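PDB 5ZRN: long-chain-fatty-acid--CoA ligase FadD13 from Mycobacterium tuberculosis CDC1551, which belongs to the AMP-binding enzyme family of the ANL clan. Local coordinates for residues A185-S190 with R327-T332; E296-Y301 with G310-S315; T332-R337 with V351-D356; I192-R197 with R221-I226. One frame throughout, in Å; residues are numbered along the deposited sequence.

Interaction 1: residues A185-S190 with R327-T332. With JSA (5'-O-{[(1R)-1-hydroxydodecyl]sulfamoyl}adenosine), chain C.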
# COMPACT_ATOMS: atom_id res chain seq x y z
N ALA A 185 -5.60 -4.45 6.10
CA ALA A 185 -4.40 -4.68 6.89
C ALA A 185 -4.67 -5.79 7.90
O ALA A 185 -3.77 -6.54 8.29
CB ALA A 185 -3.99 -3.38 7.62
N SER A 186 -5.93 -5.87 8.32
CA SER A 186 -6.36 -6.88 9.28
C SER A 186 -6.35 -8.24 8.58
O SER A 186 -5.92 -9.25 9.15
CB SER A 186 -7.77 -6.54 9.78
OG SER A 186 -8.01 -7.13 11.04
N SER A 187 -6.82 -8.26 7.34
CA SER A 187 -6.84 -9.47 6.55
C SER A 187 -5.42 -10.03 6.37
O SER A 187 -5.19 -11.23 6.54
CB SER A 187 -7.45 -9.19 5.18
OG SER A 187 -7.34 -10.34 4.37
N TRP A 188 -4.49 -9.15 6.02
CA TRP A 188 -3.09 -9.51 5.82
C TRP A 188 -2.45 -10.04 7.10
O TRP A 188 -1.81 -11.09 7.09
CB TRP A 188 -2.30 -8.28 5.35
CG TRP A 188 -2.45 -7.93 3.89
CD1 TRP A 188 -3.61 -7.86 3.17
CD2 TRP A 188 -1.40 -7.56 3.00
NE1 TRP A 188 -3.34 -7.46 1.88
CE2 TRP A 188 -1.99 -7.27 1.75
CE3 TRP A 188 -0.01 -7.44 3.13
CZ2 TRP A 188 -1.24 -6.87 0.63
CZ3 TRP A 188 0.74 -7.04 2.02
CH2 TRP A 188 0.12 -6.76 0.79
N ALA A 189 -2.61 -9.30 8.19
CA ALA A 189 -2.04 -9.68 9.48
C ALA A 189 -2.62 -10.99 9.99
O ALA A 189 -2.00 -11.69 10.79
CB ALA A 189 -2.26 -8.56 10.50
N SER A 190 -3.83 -11.32 9.55
CA SER A 190 -4.46 -12.55 9.98
C SER A 190 -4.19 -13.69 9.01
O SER A 190 -4.39 -14.85 9.35
CB SER A 190 -5.97 -12.36 10.13
OG SER A 190 -6.28 -11.43 11.15
N ARG A 327 -6.16 -19.03 -2.77
CA ARG A 327 -7.55 -18.99 -2.32
C ARG A 327 -7.84 -17.69 -1.58
O ARG A 327 -6.92 -16.94 -1.24
CB ARG A 327 -7.84 -20.19 -1.41
CG ARG A 327 -7.22 -21.48 -1.90
CD ARG A 327 -7.60 -22.67 -1.03
NE ARG A 327 -8.99 -23.06 -1.22
CZ ARG A 327 -9.56 -24.11 -0.63
NH1 ARG A 327 -8.84 -24.87 0.19
NH2 ARG A 327 -10.83 -24.39 -0.85
N ALA A 328 -9.12 -17.43 -1.32
CA ALA A 328 -9.52 -16.22 -0.61
C ALA A 328 -8.83 -16.15 0.74
O ALA A 328 -8.64 -17.16 1.40
CB ALA A 328 -11.01 -16.18 -0.43
N THR A 329 -8.46 -14.94 1.13
CA THR A 329 -7.80 -14.73 2.41
C THR A 329 -8.82 -14.43 3.50
O THR A 329 -10.03 -14.38 3.24
CB THR A 329 -6.80 -13.57 2.29
OG1 THR A 329 -7.47 -12.40 1.79
CG2 THR A 329 -5.68 -13.93 1.32
N MET A 330 -8.36 -14.26 4.73
CA MET A 330 -9.28 -13.98 5.82
C MET A 330 -10.10 -12.71 5.55
O MET A 330 -9.61 -11.76 4.93
CB MET A 330 -8.51 -13.80 7.14
CG MET A 330 -7.86 -15.07 7.68
SD MET A 330 -9.02 -16.46 7.81
CE MET A 330 -10.17 -15.89 9.12
N PHE A 331 -11.36 -12.71 5.97
CA PHE A 331 -12.23 -11.54 5.82
C PHE A 331 -12.61 -11.20 4.39
O PHE A 331 -13.07 -10.10 4.11
CB PHE A 331 -11.54 -10.33 6.45
CG PHE A 331 -11.06 -10.57 7.84
CD1 PHE A 331 -9.89 -9.98 8.30
CD2 PHE A 331 -11.79 -11.39 8.70
CE1 PHE A 331 -9.44 -10.21 9.60
CE2 PHE A 331 -11.34 -11.63 10.01
CZ PHE A 331 -10.16 -11.04 10.46
N THR A 332 -12.42 -12.13 3.47
CA THR A 332 -12.76 -11.83 2.10
C THR A 332 -13.24 -13.05 1.31
O THR A 332 -12.70 -14.16 1.45
CB THR A 332 -11.57 -11.11 1.39
OG1 THR A 332 -11.51 -11.48 0.01
CG2 THR A 332 -10.27 -11.45 2.07
C4 JSA C . -2.64 -10.31 -11.22
C5 JSA C . -2.15 -10.76 -10.00
C6 JSA C . -1.72 -12.08 -9.91
N9 JSA C . -2.97 -9.03 -11.07
C2 JSA C . -2.28 -12.40 -12.14
C12 JSA C . -3.34 -11.01 2.30
C11 JSA C . -2.10 -10.62 1.48
C10 JSA C . -2.49 -10.25 0.05
C9' JSA C . -1.27 -9.86 -0.78
C8' JSA C . -1.69 -9.42 -2.18
C7' JSA C . -0.51 -8.93 -3.02
C6' JSA C . -1.01 -8.36 -4.35
C5' JSA C . 0.13 -7.84 -5.22
C4' JSA C . -0.42 -7.22 -6.50
C3' JSA C . -1.29 -6.00 -6.18
C2' JSA C . -2.08 -5.53 -7.41
C1' JSA C . -2.95 -4.33 -7.03
O1 JSA C . -2.11 -3.19 -6.84
N8 JSA C . -3.94 -4.04 -8.08
S1 JSA C . -3.27 -3.40 -9.41
O2P JSA C . -1.77 -3.42 -9.29
O1P JSA C . -3.73 -1.98 -9.56
O5' JSA C . -3.67 -4.16 -10.55
C5A JSA C . -4.66 -5.17 -10.41
C4A JSA C . -4.60 -6.19 -11.55
O4' JSA C . -3.30 -6.79 -11.66
C3A JSA C . -5.54 -7.36 -11.30
O3' JSA C . -6.87 -6.99 -11.67
C2A JSA C . -4.98 -8.32 -12.35
O2' JSA C . -5.34 -7.87 -13.65
C1A JSA C . -3.47 -8.13 -12.13
C8 JSA C . -2.70 -8.69 -9.81
N7 JSA C . -2.20 -9.74 -9.16
N3 JSA C . -2.70 -11.15 -12.26
N1 JSA C . -1.80 -12.86 -11.00
N6 JSA C . -1.22 -12.55 -8.77
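Ser-187 of helix 178-191 docks against Met-330 in a type II beta turn that runs from Thr-329 to Thr-332, and this helix-to-turn junction is the tight part of the contact. Ser-187 OG donates to Met-330 O over 2.7 Å, standing 17° off the carbonyl plane; with chi1 at 174°, opposite its own backbone N, the hydroxyl is carried out to the turn. Thr-329 OG1 lies 3.3 Å from that Ser-187 OG, although its strongest partner is the carbonyl of Gly-310.

The solvent side is looser. There the Phe-331 ring lies along the helix backbone, CD1 3.6 Å from Ser-187 CA, with Ser-186 C and Ser-187 N at its edge and Met-330 CB over the centre of one face. Met-330 sets out toward the helix, but its bent chain leads the sulfur away, leaving CG 4.1 Å from Ser-190 CB. Ser-190 OG turns back to its own helix and donates to Ser-186 O, which Ser-190 N reaches from the opposite face of the carbonyl.

Inward lies the JSA pocket. The Trp-188 indole carries JSA C11 3.3 Å above one face, and Thr-329 CG2 ends 3.9 Å from the terminal JSA C12.

Interaction 2: residues E296-Y301 with G310-S315. With JSA (5'-O-{[(1R)-1-hydroxydodecyl]sulfamoyl}adenosine), chain C.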
# COMPACT_ATOMS: atom_id res chain seq x y z
N GLU A 296 10.97 -19.39 1.60
CA GLU A 296 9.61 -19.60 1.12
C GLU A 296 9.04 -18.39 0.39
O GLU A 296 9.51 -17.26 0.56
CB GLU A 296 8.70 -19.99 2.29
CG GLU A 296 9.06 -21.33 2.90
CD GLU A 296 8.00 -21.84 3.87
OE1 GLU A 296 8.12 -23.02 4.30
OE2 GLU A 296 7.07 -21.08 4.21
N VAL A 297 8.02 -18.63 -0.43
CA VAL A 297 7.39 -17.57 -1.20
C VAL A 297 5.87 -17.66 -1.23
O VAL A 297 5.31 -18.68 -1.64
CB VAL A 297 7.88 -17.59 -2.68
CG1 VAL A 297 7.29 -16.41 -3.44
CG2 VAL A 297 9.40 -17.54 -2.72
N VAL A 298 5.20 -16.60 -0.78
CA VAL A 298 3.73 -16.54 -0.81
C VAL A 298 3.36 -15.56 -1.94
O VAL A 298 3.96 -14.49 -2.07
CB VAL A 298 3.11 -16.04 0.54
CG1 VAL A 298 3.45 -17.01 1.66
CG2 VAL A 298 3.62 -14.65 0.88
N GLN A 299 2.38 -15.94 -2.75
CA GLN A 299 1.95 -15.11 -3.88
C GLN A 299 0.49 -14.68 -3.73
O GLN A 299 -0.37 -15.49 -3.37
CB GLN A 299 2.15 -15.89 -5.18
CG GLN A 299 3.50 -16.58 -5.27
CD GLN A 299 3.54 -17.69 -6.32
OE1 GLN A 299 3.87 -18.84 -6.01
NE2 GLN A 299 3.21 -17.35 -7.56
N GLY A 300 0.20 -13.41 -4.01
CA GLY A 300 -1.17 -12.95 -3.88
C GLY A 300 -1.74 -12.31 -5.13
O GLY A 300 -1.02 -12.01 -6.08
N TYR A 301 -3.06 -12.12 -5.12
CA TYR A 301 -3.78 -11.50 -6.22
C TYR A 301 -4.67 -10.45 -5.60
O TYR A 301 -5.45 -10.75 -4.68
CB TYR A 301 -4.64 -12.52 -6.95
CG TYR A 301 -5.79 -11.91 -7.73
CD1 TYR A 301 -5.59 -11.31 -8.97
CD2 TYR A 301 -7.09 -11.97 -7.23
CE1 TYR A 301 -6.66 -10.80 -9.70
CE2 TYR A 301 -8.16 -11.47 -7.94
CZ TYR A 301 -7.95 -10.89 -9.18
OH TYR A 301 -9.03 -10.41 -9.89
N GLY A 310 -7.14 -9.85 -1.23
CA GLY A 310 -7.79 -10.73 -2.18
C GLY A 310 -7.49 -12.20 -1.92
O GLY A 310 -7.93 -12.75 -0.90
N THR A 311 -6.76 -12.83 -2.83
CA THR A 311 -6.40 -14.24 -2.69
C THR A 311 -4.92 -14.39 -2.41
O THR A 311 -4.13 -13.46 -2.58
CB THR A 311 -6.74 -15.07 -3.96
OG1 THR A 311 -5.96 -14.60 -5.06
CG2 THR A 311 -8.22 -14.94 -4.30
N LEU A 312 -4.53 -15.59 -1.99
CA LEU A 312 -3.13 -15.85 -1.66
C LEU A 312 -2.80 -17.32 -1.85
O LEU A 312 -3.64 -18.18 -1.61
CB LEU A 312 -2.86 -15.44 -0.22
CG LEU A 312 -1.41 -15.54 0.21
CD1 LEU A 312 -0.67 -14.29 -0.27
CD2 LEU A 312 -1.34 -15.68 1.73
N LEU A 313 -1.58 -17.60 -2.28
CA LEU A 313 -1.13 -18.97 -2.51
C LEU A 313 0.02 -19.27 -1.56
O LEU A 313 1.13 -18.75 -1.73
CB LEU A 313 -0.65 -19.15 -3.95
CG LEU A 313 -0.75 -20.57 -4.52
CD1 LEU A 313 0.13 -20.68 -5.76
CD2 LEU A 313 -0.30 -21.59 -3.48
N LEU A 314 -0.23 -20.13 -0.58
CA LEU A 314 0.80 -20.50 0.38
C LEU A 314 1.92 -21.28 -0.30
O LEU A 314 1.70 -21.95 -1.31
CB LEU A 314 0.16 -21.33 1.50
CG LEU A 314 -0.68 -20.56 2.53
CD1 LEU A 314 -1.40 -19.38 1.90
CD2 LEU A 314 -1.67 -21.52 3.17
N SER A 315 3.13 -21.19 0.23
CA SER A 315 4.27 -21.89 -0.35
C SER A 315 3.94 -23.35 -0.65
O SER A 315 4.11 -23.82 -1.77
CB SER A 315 5.47 -21.84 0.59
OG SER A 315 5.90 -20.50 0.77
C4 JSA C . -2.64 -10.31 -11.22
C5 JSA C . -2.15 -10.76 -10.00
C6 JSA C . -1.72 -12.08 -9.91
N9 JSA C . -2.97 -9.03 -11.07
C2 JSA C . -2.28 -12.40 -12.14
C12 JSA C . -3.34 -11.01 2.30
C11 JSA C . -2.10 -10.62 1.48
C10 JSA C . -2.49 -10.25 0.05
C9' JSA C . -1.27 -9.86 -0.78
C8' JSA C . -1.69 -9.42 -2.18
C7' JSA C . -0.51 -8.93 -3.02
C6' JSA C . -1.01 -8.36 -4.35
C5' JSA C . 0.13 -7.84 -5.22
C4' JSA C . -0.42 -7.22 -6.50
C3' JSA C . -1.29 -6.00 -6.18
C2' JSA C . -2.08 -5.53 -7.41
C1' JSA C . -2.95 -4.33 -7.03
O1 JSA C . -2.11 -3.19 -6.84
N8 JSA C . -3.94 -4.04 -8.08
S1 JSA C . -3.27 -3.40 -9.41
O2P JSA C . -1.77 -3.42 -9.29
O1P JSA C . -3.73 -1.98 -9.56
O5' JSA C . -3.67 -4.16 -10.55
C5A JSA C . -4.66 -5.17 -10.41
C4A JSA C . -4.60 -6.19 -11.55
O4' JSA C . -3.30 -6.79 -11.66
C3A JSA C . -5.54 -7.36 -11.30
O3' JSA C . -6.87 -6.99 -11.67
C2A JSA C . -4.98 -8.32 -12.35
O2' JSA C . -5.34 -7.87 -13.65
C1A JSA C . -3.47 -8.13 -12.13
C8 JSA C . -2.70 -8.69 -9.81
N7 JSA C . -2.20 -9.74 -9.16
N3 JSA C . -2.70 -11.15 -12.26
N1 JSA C . -1.80 -12.86 -11.00
N6 JSA C . -1.22 -12.55 -8.77
O HOH W 1 3.14 -19.15 -3.16
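Tyr-301 and Thr-311 are paired on adjacent antiparallel strands, and the tyrosine side chain leads from that neighbour into the JSA pocket. CB lies 3.1 Å from Thr-311 OG1, a hydroxyl whose strongest partner is the carbonyl of Ala-325. With CG opposite the backbone N (chi1 158°), the ring runs outward so that CG and CD2 still border Thr-311 OG1, CD2 at 3.6 Å. On the other flank CD1 comes within 3.6 Å of JSA C5, which sits at the ring edge near its plane; CE1 then passes the ribose carbons C3A and C2A of JSA. At the tip OH bonds to Asp-382, itself a hydrogen-bonding partner of the ligand, and weakly to Thr-380.

The frame is a beta hairpin of strands 296-302 and 310-313, whose short axes run at 155° and which forms part of the large mixed sheet. Reciprocal backbone bonds join Gln-299 to Leu-313 and Tyr-301 to Thr-311; the shortest, Leu-313 N to Gln-299 O, spans 2.7 Å. Gly-300 lies between these pairs, opposite Leu-312. Its carbonyl O accepts from JSA N6 at 2.8 Å, and its CA is 4.0 Å from JSA C8'.

Toward Glu-296 the ladder gives way to a water that joins Val-297 O and Leu-313 O. Beyond it, Ser-315 OG makes a weak bond to Val-297 O at 3.1 Å, while Glu-296 CB sits 3.2 Å from the same Ser-315 OG.

Interaction 3: residues T332-R337 with V351-D356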
# COMPACT_ATOMS: atom_id res chain seq x y z
N THR A 332 -12.42 -12.13 3.47
CA THR A 332 -12.76 -11.83 2.10
C THR A 332 -13.24 -13.05 1.31
O THR A 332 -12.70 -14.16 1.45
CB THR A 332 -11.57 -11.11 1.39
OG1 THR A 332 -11.51 -11.48 0.01
CG2 THR A 332 -10.27 -11.45 2.07
N ASP A 333 -14.27 -12.84 0.51
CA ASP A 333 -14.86 -13.88 -0.31
C ASP A 333 -14.61 -13.58 -1.78
O ASP A 333 -14.70 -12.43 -2.22
CB ASP A 333 -16.37 -13.96 -0.05
CG ASP A 333 -16.69 -14.56 1.30
OD1 ASP A 333 -17.82 -14.35 1.79
OD2 ASP A 333 -15.82 -15.25 1.88
N VAL A 334 -14.31 -14.63 -2.54
CA VAL A 334 -14.04 -14.50 -3.96
C VAL A 334 -14.83 -15.56 -4.73
O VAL A 334 -14.93 -16.71 -4.30
CB VAL A 334 -12.53 -14.68 -4.25
CG1 VAL A 334 -12.26 -14.54 -5.73
CG2 VAL A 334 -11.74 -13.64 -3.48
N ALA A 335 -15.39 -15.18 -5.88
CA ALA A 335 -16.16 -16.11 -6.70
C ALA A 335 -16.09 -15.70 -8.16
O ALA A 335 -15.21 -14.91 -8.54
CB ALA A 335 -17.61 -16.13 -6.22
N VAL A 336 -16.98 -16.23 -9.00
CA VAL A 336 -17.00 -15.88 -10.42
C VAL A 336 -18.41 -15.56 -10.91
O VAL A 336 -19.37 -16.26 -10.57
CB VAL A 336 -16.41 -17.00 -11.31
CG1 VAL A 336 -14.93 -17.19 -11.00
CG2 VAL A 336 -17.18 -18.30 -11.10
N ARG A 337 -18.51 -14.48 -11.69
CA ARG A 337 -19.78 -14.03 -12.24
C ARG A 337 -19.93 -14.48 -13.69
O ARG A 337 -19.12 -14.12 -14.55
CB ARG A 337 -19.87 -12.50 -12.15
CG ARG A 337 -21.16 -11.89 -12.66
CD ARG A 337 -21.31 -10.45 -12.16
NE ARG A 337 -22.64 -9.90 -12.40
CZ ARG A 337 -23.10 -9.54 -13.60
NH1 ARG A 337 -22.35 -9.67 -14.69
NH2 ARG A 337 -24.33 -9.04 -13.71
N VAL A 351 -14.01 -12.79 -12.17
CA VAL A 351 -13.67 -12.83 -10.76
C VAL A 351 -14.37 -11.67 -10.05
O VAL A 351 -14.24 -10.52 -10.47
CB VAL A 351 -12.14 -12.69 -10.56
CG1 VAL A 351 -11.79 -12.61 -9.09
CG2 VAL A 351 -11.43 -13.88 -11.19
N VAL A 352 -15.14 -11.98 -9.01
CA VAL A 352 -15.83 -10.97 -8.22
C VAL A 352 -15.34 -11.10 -6.78
O VAL A 352 -14.90 -12.17 -6.36
CB VAL A 352 -17.37 -11.14 -8.22
CG1 VAL A 352 -17.94 -10.68 -9.55
CG2 VAL A 352 -17.75 -12.59 -7.93
N ILE A 353 -15.42 -10.01 -6.04
CA ILE A 353 -14.98 -9.98 -4.65
C ILE A 353 -16.02 -9.36 -3.73
O ILE A 353 -16.67 -8.38 -4.09
CB ILE A 353 -13.68 -9.17 -4.53
CG1 ILE A 353 -12.57 -9.85 -5.34
CG2 ILE A 353 -13.29 -9.01 -3.07
CD1 ILE A 353 -11.33 -9.02 -5.48
N LYS A 354 -16.18 -9.94 -2.55
CA LYS A 354 -17.12 -9.41 -1.56
C LYS A 354 -16.37 -9.42 -0.24
O LYS A 354 -16.13 -10.49 0.33
CB LYS A 354 -18.37 -10.27 -1.48
CG LYS A 354 -19.46 -9.67 -0.63
CD LYS A 354 -20.67 -10.58 -0.56
CE LYS A 354 -21.66 -10.08 0.47
NZ LYS A 354 -22.68 -11.12 0.80
N SER A 355 -16.00 -8.24 0.23
CA SER A 355 -15.25 -8.10 1.47
C SER A 355 -15.31 -6.65 1.95
O SER A 355 -15.69 -5.76 1.19
CB SER A 355 -13.79 -8.51 1.22
OG SER A 355 -12.92 -8.12 2.28
N ASP A 356 -14.94 -6.40 3.20
CA ASP A 356 -14.95 -5.05 3.73
C ASP A 356 -13.70 -4.30 3.29
O ASP A 356 -13.54 -3.11 3.55
CB ASP A 356 -15.05 -5.04 5.25
CG ASP A 356 -16.41 -5.50 5.75
OD1 ASP A 356 -17.37 -5.48 4.96
OD2 ASP A 356 -16.51 -5.88 6.94
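Val-334 and Val-351 cross obliquely at the apolar centre, their CG1 methyls 3.9 Å apart. In both residues that methyl stands opposite the backbone N, which turns the two branches toward each other diagonally across the strands. Ile-353, directly opposite Val-334 in the register, extends the same face, with its CG1 4.3 Å from Val-334 CG2.

On the other face Val-352 is the hub. Its CG2 lies 3.9 Å from Ala-335 CB, and its CG1 rests 3.7 Å from Arg-337 CB. Trp-377 and Ile-343, from the flanking strands, also touch Ala-335 and Val-352.

Between the two faces run paired backbone bonds: Asp-333 exchanges N-H and C=O with Lys-354, and Ala-335 does so with Val-352. Of these, Val-352 N to Ala-335 O spans 3.0 Å and is nearly straight at the hydrogen (170°).

Farther out the contact becomes polar. Asp-333 and Lys-354 are cross-strand neighbours at the exposed margin, but the lysine chain leads away and Asp-333 OD1 and Lys-354 NZ are 5.9 Å apart, so any attraction is probably long-range. Ser-355 sets OG 3.4 Å from Thr-332 CB and bonds to the carbonyl of Phe-331. At the opposite end Arg-337 carries its charge away to a salt bridge with Asp-374. The register and the 142° between short axes mark an antiparallel pair; strands 343-344 and 377-380 flank it in a five-stranded sheet, consistent with the distorted beta-barrel subdomain of the large N-terminal domain of ANL enzymes.

Interaction 4: residues I192-R197 with R221-I226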
# COMPACT_ATOMS: atom_id res chain seq x y z
N ILE A 192 -1.15 -13.91 6.44
CA ILE A 192 0.25 -14.30 6.31
C ILE A 192 0.90 -14.46 7.68
O ILE A 192 0.44 -13.89 8.68
CB ILE A 192 1.04 -13.28 5.45
CG1 ILE A 192 1.33 -12.01 6.24
CG2 ILE A 192 0.23 -12.94 4.21
CD1 ILE A 192 2.17 -11.01 5.47
N ASP A 193 1.96 -15.25 7.72
CA ASP A 193 2.69 -15.53 8.95
C ASP A 193 3.53 -14.34 9.41
O ASP A 193 4.75 -14.33 9.22
CB ASP A 193 3.57 -16.77 8.74
CG ASP A 193 4.21 -17.26 10.02
OD1 ASP A 193 5.05 -18.18 9.94
OD2 ASP A 193 3.88 -16.74 11.11
N VAL A 194 2.88 -13.35 10.02
CA VAL A 194 3.56 -12.17 10.54
C VAL A 194 3.59 -12.30 12.05
O VAL A 194 2.64 -12.79 12.64
CB VAL A 194 2.83 -10.86 10.25
CG1 VAL A 194 3.84 -9.81 9.82
CG2 VAL A 194 1.74 -11.08 9.22
N ARG A 195 4.67 -11.81 12.66
CA ARG A 195 4.82 -11.91 14.10
C ARG A 195 5.20 -10.60 14.75
O ARG A 195 5.88 -9.76 14.15
CB ARG A 195 5.88 -12.95 14.44
CG ARG A 195 5.69 -14.28 13.75
CD ARG A 195 6.85 -15.23 14.04
NE ARG A 195 6.73 -16.47 13.27
CZ ARG A 195 7.70 -17.38 13.18
NH1 ARG A 195 8.85 -17.18 13.82
NH2 ARG A 195 7.52 -18.46 12.43
N TYR A 196 4.77 -10.42 15.99
CA TYR A 196 5.12 -9.23 16.73
C TYR A 196 6.64 -9.10 16.67
O TYR A 196 7.35 -10.11 16.71
CB TYR A 196 4.66 -9.36 18.18
CG TYR A 196 5.03 -8.19 19.05
CD1 TYR A 196 4.86 -6.89 18.60
CD2 TYR A 196 5.52 -8.39 20.34
CE1 TYR A 196 5.16 -5.80 19.41
CE2 TYR A 196 5.82 -7.31 21.16
CZ TYR A 196 5.64 -6.02 20.69
OH TYR A 196 5.92 -4.95 21.51
N ARG A 197 7.12 -7.87 16.55
CA ARG A 197 8.54 -7.55 16.47
C ARG A 197 9.25 -8.06 15.21
O ARG A 197 10.46 -7.91 15.08
CB ARG A 197 9.28 -8.06 17.71
CG ARG A 197 8.95 -7.31 19.00
CD ARG A 197 9.83 -7.80 20.14
NE ARG A 197 9.74 -9.25 20.28
CZ ARG A 197 10.47 -9.98 21.11
NH1 ARG A 197 11.37 -9.40 21.90
NH2 ARG A 197 10.30 -11.30 21.17
N ARG A 221 0.34 -4.94 13.64
CA ARG A 221 0.92 -6.14 14.22
C ARG A 221 2.10 -5.78 15.10
O ARG A 221 2.53 -6.56 15.94
CB ARG A 221 1.36 -7.09 13.11
CG ARG A 221 2.21 -8.29 13.55
CD ARG A 221 1.45 -9.29 14.42
NE ARG A 221 1.34 -8.84 15.81
CZ ARG A 221 0.81 -9.57 16.79
NH1 ARG A 221 0.33 -10.79 16.54
NH2 ARG A 221 0.78 -9.09 18.03
N GLY A 222 2.62 -4.57 14.91
CA GLY A 222 3.76 -4.14 15.69
C GLY A 222 5.02 -4.70 15.06
O GLY A 222 5.84 -5.34 15.72
N VAL A 223 5.16 -4.46 13.76
CA VAL A 223 6.32 -4.90 13.00
C VAL A 223 7.26 -3.72 12.77
O VAL A 223 6.82 -2.57 12.70
CB VAL A 223 5.92 -5.46 11.62
CG1 VAL A 223 7.16 -5.68 10.75
CG2 VAL A 223 5.15 -6.75 11.78
N THR A 224 8.56 -4.01 12.67
CA THR A 224 9.56 -2.98 12.41
C THR A 224 9.71 -2.89 10.89
O THR A 224 10.20 -3.82 10.24
CB THR A 224 10.92 -3.36 13.03
OG1 THR A 224 10.78 -3.44 14.46
CG2 THR A 224 11.98 -2.31 12.69
N LEU A 225 9.28 -1.78 10.31
CA LEU A 225 9.39 -1.63 8.87
C LEU A 225 10.84 -1.31 8.47
O LEU A 225 11.44 -0.37 8.99
CB LEU A 225 8.45 -0.51 8.37
CG LEU A 225 7.97 -0.67 6.93
CD1 LEU A 225 7.12 -1.93 6.82
CD2 LEU A 225 7.15 0.53 6.49
N ILE A 226 11.40 -2.12 7.58
CA ILE A 226 12.75 -1.88 7.10
C ILE A 226 12.57 -1.28 5.70
O ILE A 226 12.11 -1.94 4.77
CB ILE A 226 13.57 -3.18 7.00
CG1 ILE A 226 13.55 -3.91 8.35
CG2 ILE A 226 15.02 -2.85 6.65
CD1 ILE A 226 14.13 -3.12 9.51
O HOH W 2 12.04 -5.95 15.51
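Arg-197 N donates to Gly-222 O over 3.0 Å, with 151° at the hydrogen, and this bond joins two irregular loops. Both residues that meet have positive phi, Gly-222 just after helix 209-221 and Arg-197 just before strand 199-202. A water extends the link, donating to Arg-197 O at 2.6 Å and to Thr-224 OG1.

These loops lie at the same end of a beta-alpha-beta crossover: strand 199-202 leads through helix 209-221 to strand 224-227, its parallel neighbour in the large mixed sheet. The contact thus joins the entrance of the first strand to the entrance of the second.

Among the side chains, Arg-221 folds back over the loop. Bends at chi2 (67°) and chi3 (-79°) bring its guanidinium flat against the backbone, with Tyr-196 N 3.7 Å above one face and toward its rim, while NH2 comes 3.9 Å from Tyr-196 CB. The Tyr-196 ring receives Arg-221 O at its edge, 3.6 Å from CD1, and Arg-197 CG over the centre of one face; its OH bonds to Ser-15. Deeper in, Val-194 and Val-223 cross nearly at right angles, Val-194 CG1 meeting Val-223 CG2 at 3.9 Å, and Phe-217 of the helix also touches Val-194. On the exposed flank Arg-195 points away from the contact and forms a salt bridge with Asp-193, NH2 to OD1 3.5 Å.

In the fold
From the N terminus, helix 178-191 opens interaction 1, and the loop that follows it opens interaction 4, which closes first, at 221-226. Interaction 2 then closes a short hairpin at 310-315, before interaction 1 closes at 327-332. Interactions 4 and 2 therefore both fall, one after the other, within the span of interaction 1, and none of the four cross. Interaction 3 begins at Thr-332, the residue it shares with interaction 1, and closes at 351-356. Interaction 1 ties helix 178-191 to the turn that follows edge strand 327-328 of the large mixed sheet, which interactions 2 and 4 also reach; interaction 3 belongs to the antiparallel sheet beyond. JSA touches interactions 1 and 2.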